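Long-range contacts in envelope glycoprotein (Bourbon virus, PDB 5ZKX), which probably mediates fusion of the viral envelope with host membranes as a class III fusion protein, captured here as the postfusion trimer: residues Thr93-Gln98 against Leu139-Gly144; Tyr51-Cys56 against Ser106-Asp111; Glu88-Thr93 against Lys117-Glu122; Phe44-Arg49 against Gly186-Leu191. All coordinates share one frame; numbering follows the deposited sequence.

In the fold
Among the contacts, strand 44-58 is the first element met along the chain, and it serves two of them. Contact 4 joins its start to residues 186-191, closing the longest loop, and the other three contacts nest inside it. Contact 2 joins the strand's later part to residues 106-111 in the loop before strand 116-118. Residues 88-93, just beyond helix 79-88, then pair with 117-122 in contact 3, and 93-98 with 139-144 in contact 1. Contacts 1, 2 and 3 cross one another along the chain. Contacts 1 and 3 share Thr93 and are linked by the Cys91-Cys143 disulfide. Contacts 1 to 3 fasten residues 88-122 onto the antiparallel sheet of strands 44-58 and 134-148, to which contact 4 adds strand 188-192.

Contact 1. Residues Thr93-Gln98 against Leu139-Gly144; sequences TGPEVQ and LSWRCG
Trp141 lays one face of its indole against the backbone of Thr93 and Gly94. The Gly94 N sits 3.3 Å above the ring plane, over the centre, and Gly94 CA makes a CH-pi contact with the five-membered ring, 3.8 Å from its centroid. The Thr93 and Trp141 side chains overlap while pointing opposite ways, bringing Thr93 CB to 3.6 Å from Trp141 CE3, while Thr93 CG2 rests on Cys143 CB. At the indole edge, near the ring plane, Pro95 O lies 3.1 Å from Trp141 NE1. Further along, Val97 and Leu139 form an antiparallel hydrogen-bonded pair; they exchange two backbone hydrogen bonds, and their CB atoms meet at 3.6 Å. Glu96 starts out away from strand 134-148, but a bend at chi2 (93°) returns its carboxylate, and Ser140 OG donates to the syn side of Glu96 OE2 (2.7 Å). Arg126 forms a salt bridge with the same oxygen. The short bridge thus joins 97-98 to strand 134-148, while the indole packs against the preceding turn. With a hydroxyl and a guanidinium both directed at Glu96 OE2, the carboxylate is probably favoured in its charged form.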
# COMPACT_ATOMS: atom_id res chain seq x y z
N THR A 93 31.91 -25.41 -10.53
CA THR A 93 31.14 -26.48 -11.17
C THR A 93 32.10 -27.47 -11.82
O THR A 93 33.32 -27.30 -11.79
CB THR A 93 30.16 -25.94 -12.21
OG1 THR A 93 30.84 -25.03 -13.09
CG2 THR A 93 29.00 -25.23 -11.54
N GLY A 94 31.52 -28.51 -12.41
CA GLY A 94 32.27 -29.46 -13.20
C GLY A 94 32.54 -28.93 -14.59
O GLY A 94 32.36 -27.74 -14.87
N PRO A 95 32.98 -29.80 -15.49
CA PRO A 95 33.38 -29.36 -16.83
C PRO A 95 32.23 -29.28 -17.83
O PRO A 95 31.23 -29.99 -17.73
CB PRO A 95 34.38 -30.45 -17.25
CG PRO A 95 33.83 -31.68 -16.60
CD PRO A 95 33.23 -31.24 -15.29
N GLU A 96 32.41 -28.41 -18.81
CA GLU A 96 31.48 -28.28 -19.93
C GLU A 96 31.86 -29.31 -20.99
O GLU A 96 32.91 -29.19 -21.63
CB GLU A 96 31.51 -26.86 -20.50
CG GLU A 96 30.43 -26.59 -21.54
CD GLU A 96 29.18 -25.99 -20.93
OE1 GLU A 96 29.27 -25.39 -19.85
OE2 GLU A 96 28.10 -26.12 -21.55
N VAL A 97 31.01 -30.32 -21.16
CA VAL A 97 31.26 -31.42 -22.09
C VAL A 97 30.33 -31.27 -23.28
O VAL A 97 29.11 -31.17 -23.11
CB VAL A 97 31.06 -32.78 -21.41
CG1 VAL A 97 31.16 -33.88 -22.44
CG2 VAL A 97 32.05 -32.97 -20.27
N GLN A 98 30.90 -31.25 -24.48
CA GLN A 98 30.11 -31.11 -25.69
C GLN A 98 30.63 -32.05 -26.76
O GLN A 98 31.81 -32.02 -27.10
CB GLN A 98 30.15 -29.67 -26.21
CG GLN A 98 29.45 -29.50 -27.54
CD GLN A 98 29.41 -28.07 -28.00
OE1 GLN A 98 30.15 -27.22 -27.49
NE2 GLN A 98 28.57 -27.79 -28.98
N LEU A 139 27.26 -32.30 -21.41
CA LEU A 139 27.18 -31.90 -20.01
C LEU A 139 27.33 -30.39 -19.92
O LEU A 139 28.32 -29.84 -20.41
CB LEU A 139 28.26 -32.60 -19.18
CG LEU A 139 28.18 -32.53 -17.66
CD1 LEU A 139 26.95 -33.27 -17.16
CD2 LEU A 139 29.44 -33.09 -17.03
N SER A 140 26.35 -29.72 -19.31
CA SER A 140 26.34 -28.27 -19.15
C SER A 140 25.96 -27.92 -17.72
O SER A 140 25.03 -28.50 -17.16
CB SER A 140 25.37 -27.61 -20.13
OG SER A 140 25.68 -26.24 -20.31
N TRP A 141 26.67 -26.95 -17.14
CA TRP A 141 26.52 -26.61 -15.73
C TRP A 141 25.92 -25.22 -15.56
O TRP A 141 26.03 -24.36 -16.43
CB TRP A 141 27.87 -26.66 -15.01
CG TRP A 141 28.40 -28.04 -14.84
CD1 TRP A 141 29.07 -28.78 -15.77
CD2 TRP A 141 28.32 -28.86 -13.66
NE1 TRP A 141 29.41 -30.01 -15.25
CE2 TRP A 141 28.96 -30.08 -13.96
CE3 TRP A 141 27.77 -28.68 -12.39
CZ2 TRP A 141 29.06 -31.11 -13.03
CZ3 TRP A 141 27.87 -29.71 -11.47
CH2 TRP A 141 28.51 -30.91 -11.79
N ARG A 142 25.27 -25.03 -14.41
CA ARG A 142 24.76 -23.73 -14.00
C ARG A 142 25.10 -23.53 -12.53
O ARG A 142 25.15 -24.48 -11.76
CB ARG A 142 23.25 -23.60 -14.22
CG ARG A 142 22.39 -24.31 -13.18
CD ARG A 142 20.92 -24.35 -13.58
NE ARG A 142 20.41 -23.04 -13.96
CZ ARG A 142 19.60 -22.31 -13.21
NH1 ARG A 142 19.20 -22.76 -12.02
NH2 ARG A 142 19.18 -21.12 -13.63
N CYS A 143 25.35 -22.27 -12.15
CA CYS A 143 25.63 -21.96 -10.76
C CYS A 143 25.47 -20.47 -10.53
O CYS A 143 25.57 -19.66 -11.46
CB CYS A 143 27.04 -22.41 -10.35
SG CYS A 143 28.39 -21.51 -11.14
N GLY A 144 25.21 -20.12 -9.28
CA GLY A 144 25.10 -18.73 -8.89
C GLY A 144 25.23 -18.60 -7.39
O GLY A 144 25.06 -19.57 -6.65

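Contact 2. Residues Tyr51-Cys56 against Ser106-Asp111; sequences YWRSYC and SICFVD
Phe109 wedges its ring between Arg53 and Tyr55, two side chains that leave strand 44-58 in the same direction. Its CE1 lies over the centre of the Arg53 guanidinium, 3.3 Å above that plane, with the two flat groups inclined at 48°. Tyr51 CE1 approaches from the other side, so aromatic carbons approach both faces of the guanidinium, Tyr51 only near its rim. The other flank of Phe109 turns to Tyr55 in an edge-to-face pair: CE2 of Phe109 points at the middle of the Tyr55 ring, with centroids 5.2 Å apart and planes at 75°. With CG of Phe109 anti to its carbonyl carbon (chi1 -47°), the ring swings toward the strand and reaches both partners.

Residues 106-108 form part of a 3-10 turn in the loop between strands 100-101 and 116-118, and this loop packs on the antiparallel sheet that includes strands 44-58 and 134-148. Cys108 ties it there through a disulfide to Cys137 on strand 134-148. Beside that link, Cys108 CB touches Tyr55 CD1 at 3.5 Å, and the sulfur stands at the edge of the tyrosine ring, SG 4.8 Å from the centroid, in a sulfur-aromatic contact. The Arg53 chain bends at chi3, and its NE makes a weak, long hydrogen bond to Cys108 O (3.3 Å). Tyr55 also meets the ring of His135 on strand 134-148, the two planes being nearly parallel.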
# COMPACT_ATOMS: atom_id res chain seq x y z
N TYR A 51 23.39 -29.42 -13.14
CA TYR A 51 23.98 -29.76 -14.42
C TYR A 51 22.95 -30.48 -15.29
O TYR A 51 22.16 -31.29 -14.80
CB TYR A 51 25.25 -30.62 -14.26
CG TYR A 51 25.07 -32.00 -13.66
CD1 TYR A 51 24.72 -33.08 -14.46
CD2 TYR A 51 25.28 -32.23 -12.31
CE1 TYR A 51 24.57 -34.34 -13.92
CE2 TYR A 51 25.13 -33.49 -11.76
CZ TYR A 51 24.78 -34.54 -12.58
OH TYR A 51 24.62 -35.81 -12.05
N TRP A 52 22.98 -30.17 -16.57
CA TRP A 52 22.20 -30.88 -17.57
C TRP A 52 23.08 -31.95 -18.20
O TRP A 52 24.18 -31.66 -18.68
CB TRP A 52 21.68 -29.92 -18.63
CG TRP A 52 21.25 -30.58 -19.89
CD1 TRP A 52 21.97 -30.72 -21.04
CD2 TRP A 52 19.98 -31.20 -20.13
NE1 TRP A 52 21.23 -31.39 -21.98
CE2 TRP A 52 20.00 -31.69 -21.45
CE3 TRP A 52 18.83 -31.39 -19.36
CZ2 TRP A 52 18.92 -32.36 -22.02
CZ3 TRP A 52 17.75 -32.06 -19.92
CH2 TRP A 52 17.81 -32.53 -21.24
N ARG A 53 22.60 -33.20 -18.19
CA ARG A 53 23.35 -34.32 -18.75
C ARG A 53 22.53 -34.99 -19.83
O ARG A 53 21.34 -35.27 -19.63
CB ARG A 53 23.72 -35.33 -17.66
CG ARG A 53 24.29 -36.64 -18.20
CD ARG A 53 24.04 -37.78 -17.24
NE ARG A 53 24.95 -37.75 -16.10
CZ ARG A 53 24.69 -38.30 -14.92
NH1 ARG A 53 23.53 -38.93 -14.71
NH2 ARG A 53 25.58 -38.23 -13.94
N SER A 54 23.16 -35.25 -20.98
CA SER A 54 22.52 -35.96 -22.09
C SER A 54 23.46 -37.08 -22.54
O SER A 54 24.43 -36.83 -23.26
CB SER A 54 22.19 -35.02 -23.24
OG SER A 54 21.30 -35.65 -24.15
N TYR A 55 23.16 -38.30 -22.11
CA TYR A 55 23.94 -39.49 -22.44
C TYR A 55 23.15 -40.30 -23.46
O TYR A 55 22.16 -40.95 -23.10
CB TYR A 55 24.24 -40.30 -21.19
CG TYR A 55 25.26 -41.40 -21.38
CD1 TYR A 55 26.60 -41.11 -21.62
CD2 TYR A 55 24.89 -42.74 -21.30
CE1 TYR A 55 27.53 -42.11 -21.78
CE2 TYR A 55 25.82 -43.75 -21.46
CZ TYR A 55 27.14 -43.42 -21.70
OH TYR A 55 28.08 -44.42 -21.87
N CYS A 56 23.57 -40.26 -24.71
CA CYS A 56 22.87 -40.93 -25.79
C CYS A 56 23.70 -42.08 -26.35
O CYS A 56 24.92 -42.11 -26.24
CB CYS A 56 22.52 -39.94 -26.90
SG CYS A 56 21.63 -38.48 -26.34
N SER A 106 32.66 -41.44 -21.78
CA SER A 106 32.76 -41.87 -20.39
C SER A 106 32.81 -40.69 -19.43
O SER A 106 32.61 -40.87 -18.23
CB SER A 106 34.00 -42.75 -20.18
OG SER A 106 35.17 -41.96 -20.08
N ILE A 107 33.06 -39.48 -19.95
CA ILE A 107 33.05 -38.28 -19.14
C ILE A 107 31.70 -37.99 -18.50
O ILE A 107 31.64 -37.20 -17.55
CB ILE A 107 33.46 -37.10 -20.04
CG1 ILE A 107 33.89 -35.86 -19.25
CG2 ILE A 107 32.31 -36.67 -20.90
CD1 ILE A 107 35.03 -36.09 -18.31
N CYS A 108 30.63 -38.66 -18.94
CA CYS A 108 29.29 -38.39 -18.40
C CYS A 108 29.10 -38.89 -16.98
O CYS A 108 28.12 -38.51 -16.35
CB CYS A 108 28.22 -38.99 -19.31
SG CYS A 108 27.55 -37.87 -20.58
N PHE A 109 30.01 -39.73 -16.47
CA PHE A 109 29.95 -40.23 -15.09
C PHE A 109 31.40 -40.30 -14.60
O PHE A 109 32.08 -41.31 -14.81
CB PHE A 109 29.26 -41.58 -14.99
CG PHE A 109 27.96 -41.66 -15.75
CD1 PHE A 109 26.77 -41.32 -15.15
CD2 PHE A 109 27.94 -42.08 -17.07
CE1 PHE A 109 25.57 -41.39 -15.84
CE2 PHE A 109 26.75 -42.14 -17.78
CZ PHE A 109 25.56 -41.80 -17.16
N VAL A 110 31.86 -39.23 -13.95
CA VAL A 110 33.26 -39.14 -13.54
C VAL A 110 33.43 -38.80 -12.06
O VAL A 110 34.46 -39.16 -11.47
CB VAL A 110 34.00 -38.11 -14.43
CG1 VAL A 110 35.16 -37.43 -13.71
CG2 VAL A 110 34.49 -38.78 -15.71
N ASP A 111 32.42 -38.22 -11.40
CA ASP A 111 32.57 -37.57 -10.10
C ASP A 111 33.56 -36.40 -10.23
O ASP A 111 34.66 -36.39 -9.68
CB ASP A 111 33.00 -38.57 -9.02
CG ASP A 111 32.93 -38.00 -7.62
OD1 ASP A 111 31.81 -37.64 -7.18
OD2 ASP A 111 33.98 -37.90 -6.96

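Contact 3. Residues Glu88-Thr93 against Lys117-Glu122; sequences EEVCYT and KHRAKE
With chi1 at -36°, His118 CG stands anti to its carbonyl carbon, and the imidazole swings across to Thr93, whose OG1 is set between its own backbone N and carbonyl carbon (chi1 49°). His118 NE2 and Thr93 OG1 are modelled as hydrogen-bonded at 2.5 Å, shorter than a normal bond of this kind, so its length and strength are doubtful. The hydroxyl lies at the edge of the imidazole, close to its plane, and the two side chains cross at about a right angle. Lys121 CB rests over one face of the same ring, toward the rim. Next to this pair, Cys91 and His118 form a hydrogen-bonded antiparallel pair, with His118 N and Cys91 O 2.9 Å apart, followed by the non-hydrogen-bonded pair Tyr92 and Lys117. Tyr92 and Lys117 run side by side on the other side of this two-stranded sheet, Tyr92 CE1 lying 3.5 Å from Lys117 CB. Val90 CG1 packs on Lys117 CG and also lies over a face of the Tyr92 ring. Beyond the ring, Tyr92 OH donates to the syn lone pair of Glu88 OE1 (2.8 Å), linking the last turn of helix 79-88 to strand 91-93. Thr93 at its edge and Lys121 over one face probably limit the rotation of the imidazole, while the Cys91-Cys143 disulfide ties the paired strands covalently to strand 134-148.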
# COMPACT_ATOMS: atom_id res chain seq x y z
N GLU A 88 34.23 -15.50 -2.04
CA GLU A 88 34.87 -15.19 -3.31
C GLU A 88 33.91 -14.62 -4.34
O GLU A 88 34.38 -14.12 -5.38
CB GLU A 88 35.53 -16.45 -3.89
CG GLU A 88 36.63 -17.04 -3.01
CD GLU A 88 37.32 -18.23 -3.65
OE1 GLU A 88 37.04 -18.51 -4.83
OE2 GLU A 88 38.14 -18.89 -2.97
N GLU A 89 32.60 -14.66 -4.09
CA GLU A 89 31.58 -14.23 -5.05
C GLU A 89 31.74 -15.00 -6.37
O GLU A 89 31.69 -14.43 -7.46
CB GLU A 89 31.63 -12.72 -5.28
CG GLU A 89 31.32 -11.90 -4.03
CD GLU A 89 30.66 -10.57 -4.34
OE1 GLU A 89 30.28 -10.34 -5.51
OE2 GLU A 89 30.50 -9.76 -3.41
N VAL A 90 31.92 -16.31 -6.24
CA VAL A 90 32.24 -17.18 -7.37
C VAL A 90 31.73 -18.58 -7.05
O VAL A 90 31.88 -19.06 -5.93
CB VAL A 90 33.76 -17.18 -7.64
CG1 VAL A 90 34.19 -18.48 -8.29
CG2 VAL A 90 34.17 -15.99 -8.50
N CYS A 91 31.12 -19.23 -8.04
CA CYS A 91 30.65 -20.60 -7.88
C CYS A 91 31.53 -21.55 -8.68
O CYS A 91 32.10 -21.18 -9.71
CB CYS A 91 29.19 -20.74 -8.31
SG CYS A 91 28.79 -19.96 -9.89
N TYR A 92 31.65 -22.78 -8.19
CA TYR A 92 32.49 -23.81 -8.80
C TYR A 92 31.62 -24.95 -9.31
O TYR A 92 30.72 -25.42 -8.61
CB TYR A 92 33.52 -24.34 -7.80
CG TYR A 92 34.62 -23.36 -7.45
CD1 TYR A 92 35.77 -23.27 -8.22
CD2 TYR A 92 34.51 -22.54 -6.33
CE1 TYR A 92 36.78 -22.39 -7.89
CE2 TYR A 92 35.52 -21.65 -5.99
CZ TYR A 92 36.66 -21.58 -6.78
OH TYR A 92 37.67 -20.70 -6.46
N THR A 93 31.91 -25.41 -10.53
CA THR A 93 31.14 -26.48 -11.17
C THR A 93 32.10 -27.47 -11.82
O THR A 93 33.32 -27.30 -11.79
CB THR A 93 30.16 -25.94 -12.21
OG1 THR A 93 30.84 -25.03 -13.09
CG2 THR A 93 29.00 -25.23 -11.54
N LYS A 117 35.60 -22.46 -12.25
CA LYS A 117 35.16 -21.29 -11.51
C LYS A 117 34.44 -20.33 -12.44
O LYS A 117 34.91 -20.06 -13.56
CB LYS A 117 36.35 -20.60 -10.85
CG LYS A 117 36.32 -19.08 -10.87
CD LYS A 117 37.73 -18.51 -10.81
CE LYS A 117 38.36 -18.76 -9.45
NZ LYS A 117 39.72 -18.15 -9.35
N HIS A 118 33.29 -19.83 -12.00
CA HIS A 118 32.53 -18.83 -12.73
C HIS A 118 32.06 -17.74 -11.78
O HIS A 118 31.89 -17.98 -10.58
CB HIS A 118 31.30 -19.43 -13.43
CG HIS A 118 31.51 -20.82 -13.96
ND1 HIS A 118 31.96 -21.07 -15.23
CD2 HIS A 118 31.31 -22.03 -13.38
CE1 HIS A 118 32.04 -22.37 -15.42
NE2 HIS A 118 31.65 -22.98 -14.32
N ARG A 119 31.86 -16.55 -12.33
CA ARG A 119 31.11 -15.53 -11.60
C ARG A 119 29.61 -15.78 -11.72
O ARG A 119 28.88 -15.67 -10.74
CB ARG A 119 31.48 -14.14 -12.11
CG ARG A 119 32.82 -13.65 -11.62
CD ARG A 119 33.08 -12.23 -12.08
NE ARG A 119 31.98 -11.34 -11.73
CZ ARG A 119 31.96 -10.04 -12.00
NH1 ARG A 119 32.98 -9.47 -12.62
NH2 ARG A 119 30.92 -9.30 -11.64
N ALA A 120 29.15 -16.11 -12.93
CA ALA A 120 27.79 -16.55 -13.17
C ALA A 120 27.80 -17.46 -14.39
O ALA A 120 28.56 -17.22 -15.33
CB ALA A 120 26.84 -15.37 -13.38
N LYS A 121 26.97 -18.50 -14.37
CA LYS A 121 27.03 -19.53 -15.40
C LYS A 121 25.65 -20.14 -15.58
O LYS A 121 25.08 -20.68 -14.62
CB LYS A 121 28.05 -20.61 -15.02
CG LYS A 121 28.07 -21.81 -15.95
CD LYS A 121 28.59 -21.43 -17.33
CE LYS A 121 28.63 -22.64 -18.24
NZ LYS A 121 27.29 -23.26 -18.40
N GLU A 122 25.12 -20.06 -16.79
CA GLU A 122 23.87 -20.72 -17.15
C GLU A 122 24.16 -21.90 -18.06
O GLU A 122 25.07 -21.84 -18.90
CB GLU A 122 22.92 -19.74 -17.86
CG GLU A 122 21.50 -20.28 -18.00
CD GLU A 122 20.93 -20.77 -16.68
OE1 GLU A 122 20.79 -19.94 -15.75
OE2 GLU A 122 20.64 -21.97 -16.57

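Contact 4. Residues Phe44-Arg49 against Gly186-Leu191; sequences FIIGYR and GEFSYL
Tyr48 sets its CB on the face of the Phe188 ring, 3.8 Å from the centroid and 24° off the normal, in a CH-pi contact. The methylene sits on the flat face, displaced toward the rim. The two aromatic side chains run side by side in the same direction with their planes at 47°, and Ile46 CG2 fits against the edge of Phe188, 4.1 Å from CD1. The same methyl also reaches Tyr190, lying 3.7 Å from CE1, so that it is a bump set between the edge of Phe188 and the ring of Tyr190. Phe44 closes the row: its CG is anti to the backbone N (chi1 -160°), which turns the ring toward strand 188-192 until CZ lies 3.7 Å from Tyr190 CB.

Beneath this row the backbones pair as a regular antiparallel ladder, with Ile45-Leu191 and Gly47-Ser189 as hydrogen-bonded pairs. Gly47 contributes no side chain to the face bearing Ile45, Ser189 and Leu191. Glu187, just ahead of the strand, accepts a bond from Arg49 N through its carbonyl O (3.2 Å) and stretches its side chain along the Tyr48 ring to a salt bridge with Arg142.

The ladder lies within the antiparallel sheet built round strand 44-58, with strand 134-148 on the other edge of that strand and Trp183 of strand 182-185 stacked on Tyr190. Helix 422-437 packs on Tyr48 and Phe188, whereas helix 79-88 covers Ile45, Ser189 and Leu191 on the opposite face.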
# COMPACT_ATOMS: atom_id res chain seq x y z
N PHE A 44 23.42 -13.48 4.90
CA PHE A 44 22.72 -14.56 4.23
C PHE A 44 23.39 -14.82 2.89
O PHE A 44 23.58 -13.90 2.09
CB PHE A 44 21.25 -14.20 4.02
CG PHE A 44 20.36 -15.38 3.77
CD1 PHE A 44 20.48 -16.53 4.53
CD2 PHE A 44 19.39 -15.34 2.78
CE1 PHE A 44 19.66 -17.61 4.30
CE2 PHE A 44 18.57 -16.42 2.55
CZ PHE A 44 18.70 -17.56 3.31
N ILE A 45 23.75 -16.08 2.65
CA ILE A 45 24.36 -16.50 1.39
C ILE A 45 23.46 -17.55 0.75
O ILE A 45 23.04 -18.50 1.41
CB ILE A 45 25.78 -17.05 1.60
CG1 ILE A 45 26.60 -16.10 2.48
CG2 ILE A 45 26.47 -17.25 0.26
CD1 ILE A 45 28.06 -16.49 2.59
N ILE A 46 23.17 -17.36 -0.53
CA ILE A 46 22.37 -18.29 -1.31
C ILE A 46 23.20 -18.73 -2.51
O ILE A 46 23.74 -17.89 -3.24
CB ILE A 46 21.04 -17.67 -1.77
CG1 ILE A 46 20.28 -17.08 -0.59
CG2 ILE A 46 20.18 -18.71 -2.48
CD1 ILE A 46 18.91 -16.55 -0.96
N GLY A 47 23.30 -20.04 -2.69
CA GLY A 47 24.02 -20.59 -3.83
C GLY A 47 23.26 -21.73 -4.45
O GLY A 47 22.71 -22.58 -3.75
N TYR A 48 23.21 -21.73 -5.78
CA TYR A 48 22.59 -22.82 -6.51
C TYR A 48 23.59 -23.42 -7.49
O TYR A 48 24.55 -22.77 -7.90
CB TYR A 48 21.32 -22.37 -7.25
CG TYR A 48 21.54 -21.42 -8.40
CD1 TYR A 48 21.72 -21.90 -9.69
CD2 TYR A 48 21.53 -20.05 -8.21
CE1 TYR A 48 21.91 -21.04 -10.75
CE2 TYR A 48 21.72 -19.18 -9.27
CZ TYR A 48 21.90 -19.68 -10.54
OH TYR A 48 22.09 -18.82 -11.60
N ARG A 49 23.35 -24.68 -7.84
CA ARG A 49 24.18 -25.38 -8.81
C ARG A 49 23.40 -26.57 -9.34
O ARG A 49 22.73 -27.27 -8.57
CB ARG A 49 25.51 -25.84 -8.21
CG ARG A 49 26.34 -26.70 -9.15
CD ARG A 49 27.70 -27.00 -8.57
NE ARG A 49 27.62 -27.71 -7.30
CZ ARG A 49 28.63 -27.80 -6.44
NH1 ARG A 49 29.79 -27.23 -6.73
NH2 ARG A 49 28.48 -28.46 -5.30
N GLY A 186 16.57 -28.56 -3.16
CA GLY A 186 16.76 -28.78 -4.58
C GLY A 186 18.11 -28.26 -5.04
O GLY A 186 19.16 -28.71 -4.59
N GLU A 187 18.08 -27.29 -5.96
CA GLU A 187 19.30 -26.70 -6.49
C GLU A 187 19.99 -25.79 -5.49
O GLU A 187 21.20 -25.58 -5.59
CB GLU A 187 19.00 -25.90 -7.76
CG GLU A 187 19.15 -26.65 -9.06
CD GLU A 187 18.76 -25.81 -10.27
OE1 GLU A 187 17.82 -26.20 -10.99
OE2 GLU A 187 19.40 -24.76 -10.49
N PHE A 188 19.25 -25.23 -4.54
CA PHE A 188 19.71 -24.11 -3.75
C PHE A 188 20.20 -24.55 -2.38
O PHE A 188 19.70 -25.53 -1.81
CB PHE A 188 18.60 -23.07 -3.59
CG PHE A 188 18.15 -22.45 -4.89
CD1 PHE A 188 18.64 -21.22 -5.30
CD2 PHE A 188 17.24 -23.10 -5.70
CE1 PHE A 188 18.23 -20.66 -6.49
CE2 PHE A 188 16.82 -22.54 -6.89
CZ PHE A 188 17.32 -21.32 -7.28
N SER A 189 21.18 -23.82 -1.87
CA SER A 189 21.65 -23.96 -0.50
C SER A 189 21.65 -22.59 0.15
O SER A 189 22.04 -21.60 -0.47
CB SER A 189 23.06 -24.58 -0.45
OG SER A 189 23.02 -25.97 -0.71
N TYR A 190 21.19 -22.54 1.40
CA TYR A 190 21.04 -21.29 2.13
C TYR A 190 21.85 -21.36 3.42
O TYR A 190 21.75 -22.33 4.17
CB TYR A 190 19.57 -21.02 2.45
CG TYR A 190 18.64 -21.14 1.27
CD1 TYR A 190 18.26 -20.03 0.54
CD2 TYR A 190 18.13 -22.38 0.89
CE1 TYR A 190 17.41 -20.14 -0.53
CE2 TYR A 190 17.28 -22.49 -0.18
CZ TYR A 190 16.92 -21.37 -0.89
OH TYR A 190 16.06 -21.48 -1.96
N LEU A 191 22.63 -20.32 3.67
CA LEU A 191 23.41 -20.19 4.90
C LEU A 191 23.17 -18.82 5.50
O LEU A 191 23.36 -17.79 4.84
CB LEU A 191 24.90 -20.39 4.63
CG LEU A 191 25.81 -20.25 5.85
CD1 LEU A 191 25.63 -21.43 6.79
CD2 LEU A 191 27.26 -20.10 5.42